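PDB 2YHG: cellulose-binding protein from Saccharophagus degradans, which probably acts in carbohydrate metabolism, as the nucleoside hydrolase-like and C-terminal part of a longer protein thought to bind polysaccharide and perhaps hydrolyse glycosyl bonds. Local coordinates for residues I32-M37 / N132-A137; V48-M53 / P246-M251; G61-T66 / C154-Q159; M112-Y117 / K126-S131; A148-G153 / L180-I185. One frame throughout, in Å; residues are numbered along the deposited sequence.

Contact 1: I32-M37 / N132-A137; sequences IHTTDM and NLIIAA. With CA (calcium ion), chain B.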
# COMPACT_ATOMS: atom_id res chain seq x y z
N ILE A 32 2.64 -8.75 -2.87
CA ILE A 32 3.94 -9.32 -3.10
C ILE A 32 4.86 -8.13 -3.41
O ILE A 32 4.56 -7.34 -4.30
CB ILE A 32 3.90 -10.26 -4.31
CG1 ILE A 32 3.04 -11.49 -3.99
CG2 ILE A 32 5.30 -10.63 -4.77
CD1 ILE A 32 2.68 -12.31 -5.21
N HIS A 33 6.01 -8.06 -2.74
CA HIS A 33 6.99 -7.02 -3.00
C HIS A 33 8.18 -7.58 -3.73
O HIS A 33 8.70 -8.64 -3.38
CB HIS A 33 7.46 -6.37 -1.72
CG HIS A 33 6.36 -5.71 -0.99
ND1 HIS A 33 5.58 -4.74 -1.58
CD2 HIS A 33 5.93 -5.85 0.29
CE1 HIS A 33 4.73 -4.31 -0.67
NE2 HIS A 33 4.90 -4.97 0.47
N THR A 34 8.64 -6.83 -4.73
CA THR A 34 9.94 -7.08 -5.34
C THR A 34 10.83 -5.88 -5.05
O THR A 34 10.36 -4.74 -5.09
CB THR A 34 9.84 -7.39 -6.85
OG1 THR A 34 9.71 -6.19 -7.66
CG2 THR A 34 8.69 -8.33 -7.18
N THR A 35 12.07 -6.13 -4.66
CA THR A 35 12.91 -5.07 -4.10
C THR A 35 14.37 -5.25 -4.52
O THR A 35 14.93 -6.38 -4.42
CB THR A 35 12.81 -5.00 -2.55
OG1 THR A 35 13.88 -4.21 -2.03
CG2 THR A 35 12.89 -6.38 -1.88
N ASP A 36 15.00 -4.17 -4.92
CA ASP A 36 16.41 -4.15 -5.29
C ASP A 36 17.30 -3.86 -4.11
O ASP A 36 18.09 -2.92 -4.11
CB ASP A 36 16.66 -3.14 -6.41
CG ASP A 36 16.29 -1.70 -6.00
OD1 ASP A 36 15.46 -1.47 -5.14
OD2 ASP A 36 16.89 -0.75 -6.61
N MET A 37 17.24 -4.72 -3.09
CA MET A 37 18.07 -4.58 -1.89
C MET A 37 19.51 -4.37 -2.27
O MET A 37 20.06 -5.04 -3.14
CB MET A 37 17.94 -5.84 -1.04
CG MET A 37 16.59 -6.00 -0.37
SD MET A 37 16.44 -4.88 1.06
CE MET A 37 14.68 -5.14 1.44
N ASN A 132 7.99 -17.33 -10.57
CA ASN A 132 7.07 -18.44 -10.40
C ASN A 132 6.16 -18.22 -9.19
O ASN A 132 4.99 -18.64 -9.24
CB ASN A 132 7.84 -19.76 -10.23
CG ASN A 132 8.43 -20.27 -11.51
OD1 ASN A 132 8.02 -19.87 -12.61
ND2 ASN A 132 9.39 -21.17 -11.40
N LEU A 133 6.65 -17.60 -8.13
CA LEU A 133 5.83 -17.30 -6.96
C LEU A 133 4.68 -16.38 -7.34
O LEU A 133 3.53 -16.58 -6.92
CB LEU A 133 6.73 -16.70 -5.86
CG LEU A 133 6.06 -16.28 -4.53
CD1 LEU A 133 7.12 -16.08 -3.49
CD2 LEU A 133 5.26 -14.96 -4.65
N ILE A 134 4.94 -15.36 -8.16
CA ILE A 134 3.92 -14.48 -8.62
C ILE A 134 2.87 -15.24 -9.42
O ILE A 134 1.67 -15.03 -9.24
CB ILE A 134 4.52 -13.28 -9.40
CG1 ILE A 134 5.33 -12.41 -8.48
CG2 ILE A 134 3.43 -12.50 -10.10
CD1 ILE A 134 6.22 -11.42 -9.20
N ILE A 135 3.30 -16.07 -10.36
CA ILE A 135 2.34 -16.87 -11.14
C ILE A 135 1.42 -17.67 -10.20
O ILE A 135 0.20 -17.69 -10.37
CB ILE A 135 3.04 -17.79 -12.15
CG1 ILE A 135 3.81 -16.96 -13.19
CG2 ILE A 135 2.03 -18.70 -12.83
CD1 ILE A 135 4.64 -17.79 -14.13
N ALA A 136 2.04 -18.35 -9.24
CA ALA A 136 1.26 -19.21 -8.36
C ALA A 136 0.26 -18.41 -7.54
O ALA A 136 -0.88 -18.84 -7.31
CB ALA A 136 2.16 -20.01 -7.45
N ALA A 137 0.65 -17.21 -7.12
CA ALA A 137 -0.26 -16.37 -6.33
C ALA A 137 -1.42 -15.89 -7.17
O ALA A 137 -2.58 -15.93 -6.73
CB ALA A 137 0.50 -15.18 -5.77
CA CA B . 14.27 0.53 -4.00
O HOH W 1 15.77 1.40 -5.79
O HOH W 2 15.28 2.83 -3.45

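Contact 2: V48-M53 / P246-M251; sequences VRQLVM and PAFLHM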
# COMPACT_ATOMS: atom_id res chain seq x y z
N VAL A 48 11.29 -3.09 7.06
CA VAL A 48 11.03 -3.07 8.50
C VAL A 48 9.63 -2.54 8.78
O VAL A 48 8.88 -3.14 9.57
CB VAL A 48 12.12 -2.27 9.24
CG1 VAL A 48 11.69 -2.04 10.70
CG2 VAL A 48 13.47 -3.01 9.17
N ARG A 49 9.26 -1.42 8.17
CA ARG A 49 7.92 -0.89 8.39
C ARG A 49 6.85 -1.87 7.93
O ARG A 49 5.87 -2.13 8.64
CB ARG A 49 7.71 0.46 7.72
CG ARG A 49 6.36 1.06 8.10
CD ARG A 49 5.91 2.21 7.23
NE ARG A 49 6.87 3.33 7.24
CZ ARG A 49 6.76 4.47 7.89
NH1 ARG A 49 5.65 4.82 8.51
NH2 ARG A 49 7.76 5.33 7.84
N GLN A 50 7.03 -2.47 6.75
CA GLN A 50 6.04 -3.42 6.27
C GLN A 50 5.90 -4.57 7.28
O GLN A 50 4.77 -5.05 7.53
CB GLN A 50 6.41 -3.96 4.90
CG GLN A 50 5.60 -5.14 4.39
CD GLN A 50 4.14 -4.84 4.10
OE1 GLN A 50 3.76 -4.67 2.93
NE2 GLN A 50 3.31 -4.77 5.13
N LEU A 51 6.99 -5.04 7.84
CA LEU A 51 6.90 -6.17 8.77
C LEU A 51 6.12 -5.85 10.03
O LEU A 51 5.33 -6.67 10.47
CB LEU A 51 8.27 -6.74 9.05
CG LEU A 51 8.93 -7.44 7.85
CD1 LEU A 51 10.36 -7.77 8.23
CD2 LEU A 51 8.18 -8.66 7.44
N VAL A 52 6.32 -4.68 10.61
CA VAL A 52 5.56 -4.34 11.82
C VAL A 52 4.12 -3.94 11.52
O VAL A 52 3.31 -3.85 12.43
CB VAL A 52 6.27 -3.31 12.72
CG1 VAL A 52 7.64 -3.81 13.16
CG2 VAL A 52 6.34 -1.92 12.08
N MET A 53 3.81 -3.77 10.24
CA MET A 53 2.44 -3.58 9.73
C MET A 53 1.84 -4.88 9.18
O MET A 53 0.72 -4.84 8.68
CB MET A 53 2.43 -2.48 8.60
CG MET A 53 2.79 -1.08 9.11
SD MET A 53 2.76 0.17 7.84
CE MET A 53 1.00 0.36 7.61
N PRO A 246 5.30 3.92 -0.09
CA PRO A 246 3.93 4.09 -0.62
C PRO A 246 3.38 2.82 -1.29
O PRO A 246 2.15 2.65 -1.34
CB PRO A 246 4.05 5.27 -1.54
CG PRO A 246 5.13 6.10 -0.85
CD PRO A 246 6.16 5.06 -0.45
N ALA A 247 4.26 1.99 -1.83
CA ALA A 247 3.86 0.76 -2.51
C ALA A 247 3.23 -0.28 -1.59
O ALA A 247 2.61 -1.22 -2.11
CB ALA A 247 5.05 0.18 -3.25
N PHE A 248 3.35 -0.16 -0.29
CA PHE A 248 2.45 -0.90 0.60
C PHE A 248 1.52 -0.03 1.40
O PHE A 248 0.45 -0.52 1.78
CB PHE A 248 3.16 -1.91 1.53
CG PHE A 248 4.21 -1.33 2.41
CD1 PHE A 248 5.51 -1.20 1.95
CD2 PHE A 248 3.94 -1.00 3.73
CE1 PHE A 248 6.50 -0.70 2.77
CE2 PHE A 248 4.92 -0.45 4.54
CZ PHE A 248 6.21 -0.33 4.05
N LEU A 249 1.80 1.24 1.63
CA LEU A 249 0.82 2.06 2.33
C LEU A 249 -0.46 2.17 1.52
O LEU A 249 -1.54 2.37 2.11
CB LEU A 249 1.36 3.46 2.65
CG LEU A 249 2.59 3.52 3.53
CD1 LEU A 249 2.87 4.99 3.88
CD2 LEU A 249 2.41 2.66 4.79
N HIS A 250 -0.39 2.05 0.20
CA HIS A 250 -1.59 2.06 -0.65
C HIS A 250 -2.63 1.04 -0.17
O HIS A 250 -3.83 1.31 -0.29
CB HIS A 250 -1.13 1.76 -2.08
CG HIS A 250 -2.20 1.93 -3.10
ND1 HIS A 250 -2.94 3.07 -3.19
CD2 HIS A 250 -2.60 1.08 -4.07
CE1 HIS A 250 -3.80 2.89 -4.18
NE2 HIS A 250 -3.62 1.70 -4.74
N MET A 251 -2.17 -0.10 0.34
CA MET A 251 -3.00 -1.21 0.73
C MET A 251 -3.15 -1.35 2.25
O MET A 251 -3.63 -2.38 2.71
CB MET A 251 -2.52 -2.52 0.11
CG MET A 251 -2.16 -2.43 -1.36
SD MET A 251 -0.38 -2.05 -1.51
CE MET A 251 -0.10 -2.11 -3.25

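Contact 3: G61-T66 / C154-Q159; sequences GIITTT and CNTIAQ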
# COMPACT_ATOMS: atom_id res chain seq x y z
N GLY A 61 4.90 -12.51 -0.81
CA GLY A 61 6.24 -12.64 -1.34
C GLY A 61 7.13 -11.48 -0.95
O GLY A 61 6.67 -10.36 -0.91
N ILE A 62 8.38 -11.79 -0.68
CA ILE A 62 9.43 -10.82 -0.49
C ILE A 62 10.56 -11.22 -1.42
O ILE A 62 11.28 -12.17 -1.14
CB ILE A 62 9.93 -10.73 0.98
CG1 ILE A 62 8.78 -10.52 1.97
CG2 ILE A 62 11.01 -9.64 1.08
CD1 ILE A 62 9.17 -10.79 3.40
N ILE A 63 10.65 -10.55 -2.56
CA ILE A 63 11.46 -11.02 -3.66
C ILE A 63 12.63 -10.08 -3.90
O ILE A 63 12.43 -8.91 -4.18
CB ILE A 63 10.59 -11.11 -4.95
CG1 ILE A 63 9.51 -12.18 -4.79
CG2 ILE A 63 11.47 -11.40 -6.17
CD1 ILE A 63 8.43 -12.16 -5.84
N THR A 64 13.85 -10.60 -3.78
CA THR A 64 15.05 -9.81 -4.00
C THR A 64 15.41 -9.83 -5.49
O THR A 64 15.53 -10.89 -6.10
CB THR A 64 16.22 -10.40 -3.18
OG1 THR A 64 15.97 -10.19 -1.78
CG2 THR A 64 17.55 -9.74 -3.54
N THR A 65 15.60 -8.65 -6.07
CA THR A 65 15.78 -8.50 -7.51
C THR A 65 16.58 -7.22 -7.80
O THR A 65 17.37 -6.75 -6.96
CB THR A 65 14.42 -8.59 -8.23
OG1 THR A 65 14.57 -8.66 -9.65
CG2 THR A 65 13.50 -7.49 -7.86
N THR A 66 16.44 -6.71 -9.02
CA THR A 66 17.28 -5.67 -9.58
C THR A 66 16.45 -4.43 -9.90
O THR A 66 15.23 -4.39 -9.81
CB THR A 66 17.91 -6.21 -10.87
OG1 THR A 66 16.83 -6.54 -11.73
CG2 THR A 66 18.84 -7.41 -10.61
N CYS A 154 10.57 -3.76 -12.34
CA CYS A 154 9.40 -4.65 -12.37
C CYS A 154 9.68 -5.95 -13.11
O CYS A 154 8.72 -6.72 -13.35
CB CYS A 154 8.19 -3.98 -12.99
SG CYS A 154 7.57 -2.47 -12.20
N ASN A 155 10.93 -6.28 -13.46
CA ASN A 155 11.13 -7.39 -14.34
C ASN A 155 10.78 -8.76 -13.79
O ASN A 155 10.60 -9.69 -14.60
CB ASN A 155 12.49 -7.39 -15.02
CG ASN A 155 13.65 -7.79 -14.12
OD1 ASN A 155 13.54 -7.87 -12.90
ND2 ASN A 155 14.77 -8.07 -14.75
N THR A 156 10.67 -8.96 -12.49
CA THR A 156 10.22 -10.26 -11.98
C THR A 156 8.74 -10.45 -12.27
O THR A 156 8.28 -11.56 -12.57
CB THR A 156 10.53 -10.42 -10.49
OG1 THR A 156 11.92 -10.16 -10.23
CG2 THR A 156 10.21 -11.81 -10.02
N ILE A 157 7.98 -9.37 -12.21
CA ILE A 157 6.57 -9.37 -12.61
C ILE A 157 6.50 -9.61 -14.13
O ILE A 157 5.67 -10.41 -14.61
CB ILE A 157 5.87 -8.07 -12.23
CG1 ILE A 157 6.06 -7.72 -10.75
CG2 ILE A 157 4.38 -8.18 -12.57
CD1 ILE A 157 5.61 -6.32 -10.36
N ALA A 158 7.35 -8.92 -14.89
CA ALA A 158 7.35 -9.10 -16.35
C ALA A 158 7.69 -10.56 -16.72
O ALA A 158 7.08 -11.09 -17.64
CB ALA A 158 8.28 -8.13 -17.02
N GLN A 159 8.63 -11.19 -16.02
CA GLN A 159 8.96 -12.58 -16.35
C GLN A 159 7.73 -13.48 -16.10
O GLN A 159 7.44 -14.38 -16.89
CB GLN A 159 10.14 -13.07 -15.54
CG GLN A 159 10.47 -14.54 -15.77
CD GLN A 159 10.97 -14.82 -17.18
OE1 GLN A 159 11.38 -13.92 -17.90
NE2 GLN A 159 10.92 -16.11 -17.61

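Contact 4: M112-Y117 / K126-S131; sequences MGQRGY and KDSAGS. With EDO (1,2-ethanediol), chain J.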
# COMPACT_ATOMS: atom_id res chain seq x y z
N MET A 112 14.60 -15.26 -4.39
CA MET A 112 15.19 -14.49 -5.45
C MET A 112 14.25 -14.32 -6.62
O MET A 112 13.65 -15.28 -7.08
CB MET A 112 16.46 -15.16 -5.94
CG MET A 112 17.58 -15.20 -4.92
SD MET A 112 18.22 -13.61 -4.40
CE MET A 112 18.92 -12.98 -5.91
N GLY A 113 14.22 -13.13 -7.17
CA GLY A 113 13.61 -12.81 -8.45
C GLY A 113 14.65 -12.76 -9.55
O GLY A 113 15.66 -13.46 -9.52
N GLN A 114 14.42 -11.90 -10.54
CA GLN A 114 15.39 -11.81 -11.64
C GLN A 114 16.71 -11.27 -11.09
O GLN A 114 16.73 -10.31 -10.29
CB GLN A 114 14.91 -10.89 -12.76
CG GLN A 114 13.51 -11.18 -13.29
CD GLN A 114 13.27 -12.66 -13.55
OE1 GLN A 114 12.58 -13.33 -12.78
NE2 GLN A 114 13.84 -13.18 -14.61
N ARG A 115 17.82 -11.86 -11.56
CA ARG A 115 19.15 -11.50 -11.08
C ARG A 115 19.83 -10.47 -11.97
O ARG A 115 20.89 -9.97 -11.59
CB ARG A 115 20.02 -12.73 -10.93
CG ARG A 115 19.52 -13.67 -9.88
CD ARG A 115 20.40 -14.90 -9.75
NE ARG A 115 20.38 -15.72 -10.96
CZ ARG A 115 21.35 -16.56 -11.31
NH1 ARG A 115 22.43 -16.64 -10.57
NH2 ARG A 115 21.17 -17.38 -12.33
N GLY A 116 19.26 -10.20 -13.13
CA GLY A 116 19.77 -9.20 -14.06
C GLY A 116 18.74 -8.14 -14.35
O GLY A 116 17.61 -8.18 -13.83
N TYR A 117 19.11 -7.18 -15.19
CA TYR A 117 18.36 -5.95 -15.35
C TYR A 117 17.31 -5.97 -16.46
O TYR A 117 17.57 -6.34 -17.60
CB TYR A 117 19.34 -4.80 -15.63
CG TYR A 117 18.63 -3.52 -16.00
CD1 TYR A 117 17.92 -2.81 -15.05
CD2 TYR A 117 18.60 -3.06 -17.30
CE1 TYR A 117 17.16 -1.68 -15.40
CE2 TYR A 117 17.87 -1.94 -17.67
CZ TYR A 117 17.12 -1.28 -16.72
OH TYR A 117 16.31 -0.20 -17.04
N LYS A 126 14.57 -17.95 -18.26
CA LYS A 126 14.87 -16.93 -17.25
C LYS A 126 13.88 -16.92 -16.09
O LYS A 126 13.81 -15.96 -15.34
CB LYS A 126 15.02 -15.56 -17.92
CG LYS A 126 16.11 -15.60 -18.97
CD LYS A 126 16.45 -14.25 -19.54
CE LYS A 126 17.66 -14.34 -20.46
NZ LYS A 126 17.96 -13.07 -21.15
N ASP A 127 13.17 -18.01 -15.87
CA ASP A 127 12.30 -18.04 -14.70
C ASP A 127 13.12 -17.92 -13.41
O ASP A 127 14.25 -18.45 -13.32
CB ASP A 127 11.54 -19.35 -14.60
CG ASP A 127 10.48 -19.53 -15.65
OD1 ASP A 127 9.96 -18.55 -16.24
OD2 ASP A 127 10.04 -20.72 -15.79
N SER A 128 12.53 -17.30 -12.40
CA SER A 128 13.08 -17.28 -11.08
C SER A 128 12.11 -17.85 -10.08
O SER A 128 10.90 -17.99 -10.34
CB SER A 128 13.47 -15.85 -10.68
OG SER A 128 12.34 -14.99 -10.68
N ALA A 129 12.60 -18.10 -8.86
CA ALA A 129 11.69 -18.44 -7.77
C ALA A 129 10.63 -17.37 -7.62
O ALA A 129 9.45 -17.66 -7.42
CB ALA A 129 12.45 -18.68 -6.49
N GLY A 130 11.04 -16.11 -7.72
CA GLY A 130 10.10 -15.02 -7.55
C GLY A 130 9.07 -14.90 -8.65
O GLY A 130 7.89 -14.65 -8.39
N SER A 131 9.47 -15.10 -9.91
CA SER A 131 8.52 -15.00 -10.98
C SER A 131 7.51 -16.13 -10.87
O SER A 131 6.32 -15.93 -11.06
CB SER A 131 9.20 -14.93 -12.36
OG SER A 131 9.91 -16.10 -12.69
C1 EDO J . 16.94 -15.10 -13.74
O1 EDO J . 17.91 -14.12 -13.40
C2 EDO J . 16.62 -15.94 -12.54
O2 EDO J . 17.81 -16.56 -12.07

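Contact 5: A148-G153 / L180-I185; sequences ATCWGG and LRVYDI. With CA (calcium ion), chain B.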
# COMPACT_ATOMS: atom_id res chain seq x y z
N ALA A 148 1.47 -6.81 -7.03
CA ALA A 148 2.91 -7.01 -7.10
C ALA A 148 3.55 -5.65 -7.25
O ALA A 148 3.10 -4.85 -8.06
CB ALA A 148 3.31 -7.97 -8.23
N THR A 149 4.59 -5.38 -6.48
CA THR A 149 5.16 -4.06 -6.43
C THR A 149 6.60 -4.06 -6.93
O THR A 149 7.32 -5.07 -6.88
CB THR A 149 5.08 -3.46 -5.04
OG1 THR A 149 6.06 -4.10 -4.23
CG2 THR A 149 3.67 -3.61 -4.44
N CYS A 150 7.03 -2.89 -7.37
CA CYS A 150 8.39 -2.65 -7.85
C CYS A 150 9.04 -1.59 -6.97
O CYS A 150 8.86 -0.39 -7.16
CB CYS A 150 8.38 -2.17 -9.31
SG CYS A 150 7.13 -3.03 -10.28
N TRP A 151 9.79 -2.04 -5.96
CA TRP A 151 10.63 -1.15 -5.19
C TRP A 151 11.92 -0.83 -5.93
O TRP A 151 12.56 0.20 -5.66
CB TRP A 151 10.94 -1.70 -3.80
CG TRP A 151 9.79 -1.99 -2.89
CD1 TRP A 151 8.46 -2.08 -3.21
CD2 TRP A 151 9.90 -2.35 -1.53
NE1 TRP A 151 7.73 -2.43 -2.10
CE2 TRP A 151 8.60 -2.64 -1.05
CE3 TRP A 151 10.99 -2.45 -0.65
CZ2 TRP A 151 8.37 -3.07 0.25
CZ3 TRP A 151 10.76 -2.90 0.64
CH2 TRP A 151 9.47 -3.20 1.09
N GLY A 152 12.32 -1.74 -6.81
CA GLY A 152 13.32 -1.50 -7.85
C GLY A 152 12.59 -1.61 -9.19
O GLY A 152 11.56 -0.96 -9.40
N GLY A 153 13.14 -2.42 -10.09
CA GLY A 153 12.49 -2.67 -11.36
C GLY A 153 11.27 -3.57 -11.22
O GLY A 153 10.95 -4.07 -10.14
N LEU A 180 -4.28 -9.33 -11.32
CA LEU A 180 -3.02 -8.70 -10.92
C LEU A 180 -3.22 -7.19 -10.87
O LEU A 180 -4.03 -6.63 -11.59
CB LEU A 180 -1.96 -9.08 -11.95
CG LEU A 180 -0.51 -8.65 -11.69
CD1 LEU A 180 0.03 -9.20 -10.39
CD2 LEU A 180 0.33 -9.05 -12.88
N ARG A 181 -2.40 -6.52 -10.04
CA ARG A 181 -2.23 -5.08 -10.07
C ARG A 181 -0.76 -4.80 -9.81
O ARG A 181 -0.13 -5.56 -9.07
CB ARG A 181 -3.05 -4.32 -9.04
CG ARG A 181 -4.56 -4.31 -9.30
CD ARG A 181 -5.20 -5.39 -8.47
NE ARG A 181 -6.69 -5.33 -8.60
CZ ARG A 181 -7.38 -5.95 -9.56
NH1 ARG A 181 -6.80 -6.67 -10.49
NH2 ARG A 181 -8.69 -5.98 -9.45
N VAL A 182 -0.23 -3.75 -10.41
CA VAL A 182 1.16 -3.38 -10.20
C VAL A 182 1.24 -1.98 -9.61
O VAL A 182 0.62 -1.04 -10.11
CB VAL A 182 1.96 -3.44 -11.53
CG1 VAL A 182 3.39 -2.93 -11.34
CG2 VAL A 182 1.97 -4.88 -12.07
N TYR A 183 2.07 -1.86 -8.56
CA TYR A 183 2.45 -0.56 -8.00
C TYR A 183 3.96 -0.44 -8.16
O TYR A 183 4.72 -1.12 -7.49
CB TYR A 183 2.02 -0.44 -6.52
CG TYR A 183 2.04 0.96 -5.98
CD1 TYR A 183 3.22 1.70 -5.91
CD2 TYR A 183 0.90 1.56 -5.49
CE1 TYR A 183 3.24 2.96 -5.35
CE2 TYR A 183 0.91 2.85 -4.93
CZ TYR A 183 2.10 3.54 -4.86
OH TYR A 183 2.21 4.80 -4.30
N ASP A 184 4.35 0.42 -9.11
CA ASP A 184 5.74 0.66 -9.51
C ASP A 184 6.18 1.98 -8.88
O ASP A 184 5.59 3.01 -9.15
CB ASP A 184 5.77 0.71 -11.03
CG ASP A 184 7.00 1.32 -11.66
OD1 ASP A 184 7.99 1.55 -10.94
OD2 ASP A 184 6.95 1.54 -12.91
N ILE A 185 7.22 1.95 -8.06
CA ILE A 185 7.80 3.18 -7.53
C ILE A 185 8.77 3.76 -8.57
O ILE A 185 9.83 3.19 -8.82
CB ILE A 185 8.54 2.94 -6.20
CG1 ILE A 185 7.54 2.48 -5.12
CG2 ILE A 185 9.30 4.22 -5.80
CD1 ILE A 185 6.75 3.61 -4.48
CA CA B . 14.27 0.53 -4.00
O HOH W 3 10.18 0.12 -11.55
O HOH W 2 15.28 2.83 -3.45
O HOH W 1 15.77 1.40 -5.79

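Contact 1: I32-M37 / N132-A137
One strand side chain, Ile32, does nearly all the packing against helix residues 132-137, while four residues further along the same segment Asp36 binds a calcium ion. The CD1 methyl of Ile32 sits over the gap between Leu133 and Ala137, one turn apart, 3.6 Å from Ala137 CB and 3.7 Å from Leu133 CD2. With CG1 beside the backbone N (chi1 -67°) and the chain extended beyond it, CD1 reaches for the helix while the other branch, CG2, meets Ile134 CG1 at 4.1 Å. Ile134 CD1 lies 4.4 Å from Thr34 CG2, the methyl branch of a threonine whose hydroxyl is hydrogen-bonded to Thr149 O. No hydrogen bond spans the two segments; the interface is wholly apolar. The short strand and helix axes run nearly antiparallel (163°), 10.4 Å apart at closest approach. Beyond the strand end, Asp36 OD1 sits 2.6 Å from the calcium ion, and OD2 accepts a hydrogen bond from a water that also binds the ion. Asp43, Trp151 O and Asp244 complete the protein ligands. A central strand leads into an aspartate-rich calcium site as in nucleoside hydrolases, consistent with this nucleoside hydrolase-like domain.

Contact 2: V48-M53 / P246-M251
A Met-aromatic contact and a CH-pi contact on the same phenylalanine join the C-terminal end of helix 42-52 and the residue after it to the short helix 246-249, in the buried core of the nucleoside hydrolase-like domain, beside its calcium site. Phe248 is the centre of it. Its CG lies between the backbone N and the carbonyl carbon (chi1 57°), and the ring slots in among Arg49, Gln50 and Met53. Gln50 CB covers one face, 3.7 Å from the ring centroid and only 11° off the normal. Met53 SD approaches in the ring plane instead, at the edge, 4.0 Å from Phe248 CE2. Arg49 lends its aliphatic part, CD lying obliquely to the ring at 3.9 Å from Phe248 CE2, while its NE forms a salt bridge with Glu242. Beyond the ring, Met53 bends at its last torsion to set CE 3.9 Å from Leu249 CD2, the two side chains crossing at about a right angle. The Gln50 amide folds back alongside Phe248, the two planes 33° apart. Its oxygen is hydrogen-bonded to His33 NE2, and the same Gln50 OE1 lies 3.2 Å from Phe248 CB.

Contact 3: G61-T66 / C154-Q159
Thr156 lies over Thr65 and Ile63, its two branches divided between them: the hydroxyl faces the threonine, the methyl the isoleucine. Its OG1 stands 3.1 Å from Thr65 OG1 and 3.6 Å from Thr65 CB, the two side chains lying alongside, pointing opposite ways. With CG2 anti to the backbone N, Thr156 sets that methyl 4.1 Å from Ile63 CG2, the one apolar touch of the contact. One residue earlier, Asn155 brings its amide in beside the segment end; OD1 is 3.5 Å from Thr65 OG1 and 3.7 Å from Thr66 OG1, with Thr66 crossing it at about a right angle. The side chain folds there because CG sits between the backbone N and the carbonyl carbon (chi1 75°). Much of the polar satisfaction comes from the loop that follows strand 110-112. Thr65 OG1 is hydrogen-bonded to Gln114 O and Thr156 OG1 to Gln114 N, while Gly116 O is hydrogen-bonded to Thr66 OG1 and Asn155 ND2, and Asn155 ND2 also to Gly118 O. Cys154, the N-cap residue of helix 155-167, is held by its disulfide to Cys150. A strand's C-terminal end thus meets a helix's N-terminal turn, within the parallel sheet and covering helices of the nucleoside hydrolase-like domain. The buried hydroxyls and amide also grip a third segment, which implies a three-way junction secured mainly by polar groups.

Contact 4: M112-Y117 / K126-S131
Gln114 and Ser128 meet amide to hydroxyl at the start of helix 129-139. With CG beside the backbone N (chi1 -52°) and a bend at chi2, the glutamine chain folds over so that its flat amide faces the helix N terminus with both ends occupied. Ser128 OG donates to Gln114 OE1 at 2.7 Å, coming in tilted from the carbonyl plane. At the other end Gln114 NE2 donates to Lys126 O at 2.9 Å; this bond is nearly straight (169°) and lies in the amide plane, and a second bond from NE2 runs to Asp121 O. Ser128 is also the N-cap: its OG accepts from Ser131 N at 3.0 Å, while Ser131 OG accepts from Ser128 N at 2.9 Å, a capping box. Alongside, the two segments come close where Gly113 and Gly130 face each other, their CA atoms 4.2 Å apart, and Gly130 N donates to Met112 O at 2.8 Å. At the outer side a 1,2-ethanediol molecule, probably from the crystallisation liquor, takes hydrogen bonds from Arg115 N and Arg115 NE. Through Ser128 OG, the capping bond and the amide bond form one relay, donor to acceptor. The bond to Gln114 OE1, together with the capping bond from Ser131 N, probably fixes the Ser128 side chain, and the bonds at OE1 and NE2 fix how the amide is turned, fastening the loop to the helix start.

Contact 5: A148-G153 / L180-I185
Ala148 and Cys150 direct both their backbone N-H and C=O groups at strand 180-185, and all four are satisfied there, as in regular parallel pairing. Ala148 N donates to Arg181 O at 2.9 Å and Ala148 O accepts from Tyr183 N at 3.2 Å; Cys150 N then donates to Tyr183 O at 2.9 Å, and Cys150 O accepts from Ile185 N at 3.0 Å. The alternate residue, Thr149, turns its backbone groups to strand 30-35, where Thr34 OG1 also bonds to Thr149 O. CA-H...O contacts support the pairing, such as Val182 CA to Ala148 O at 3.2 Å. Among the side chains, Thr149 OG1 is hydrogen-bonded to His33 ND1, and Tyr183 OH to Gly268 O. Asp184 has both carboxylate oxygens engaged: OD2 with Tyr204 OH and, in a salt bridge, Arg206 NE, and OD1 with a water, 2.7 Å away, that also bonds to Gly152 O. Just past the strand end, Trp151 O binds the calcium ion at 2.4 Å. Cys150 SG, disulfide-bonded to Cys154, packs 3.9 Å from Val182 CG1. Helices 155-167 and 170-178 connect the two strands, making a beta-alpha-beta crossover. In the sheet the pair lies between strands 30-35 and 203-207; helix 155-167 covers the face bearing Ala148, Cys150, Leu180 and Val182, while helix 246-249 packs on Tyr183 and Ile185 on the other face.

Overall arrangement
From the N terminus, strand 30-35 opens contact 1, closed by helix 129-139; helix 42-52 opens contact 2, the longest loop, closed only at 246-251. Strand 58-64 opens contact 3, closed at helix 155-167. Contact 4 runs from the loop after edge strand 110-112 to the start of helix 129-139, the shortest loop, within those of contacts 1, 2 and 3. Contact 5, in series after contact 1, joins strands 146-150 and 180-185. Contacts 3 and 5 lie within contact 2 and cross each other; contact 1 crosses contacts 2 and 3. Contacts 1, 3 and 5 reach one parallel sheet, 1 and 5 sharing calcium; contact 2 lies on the face opposite helices 129-139 and 155-167.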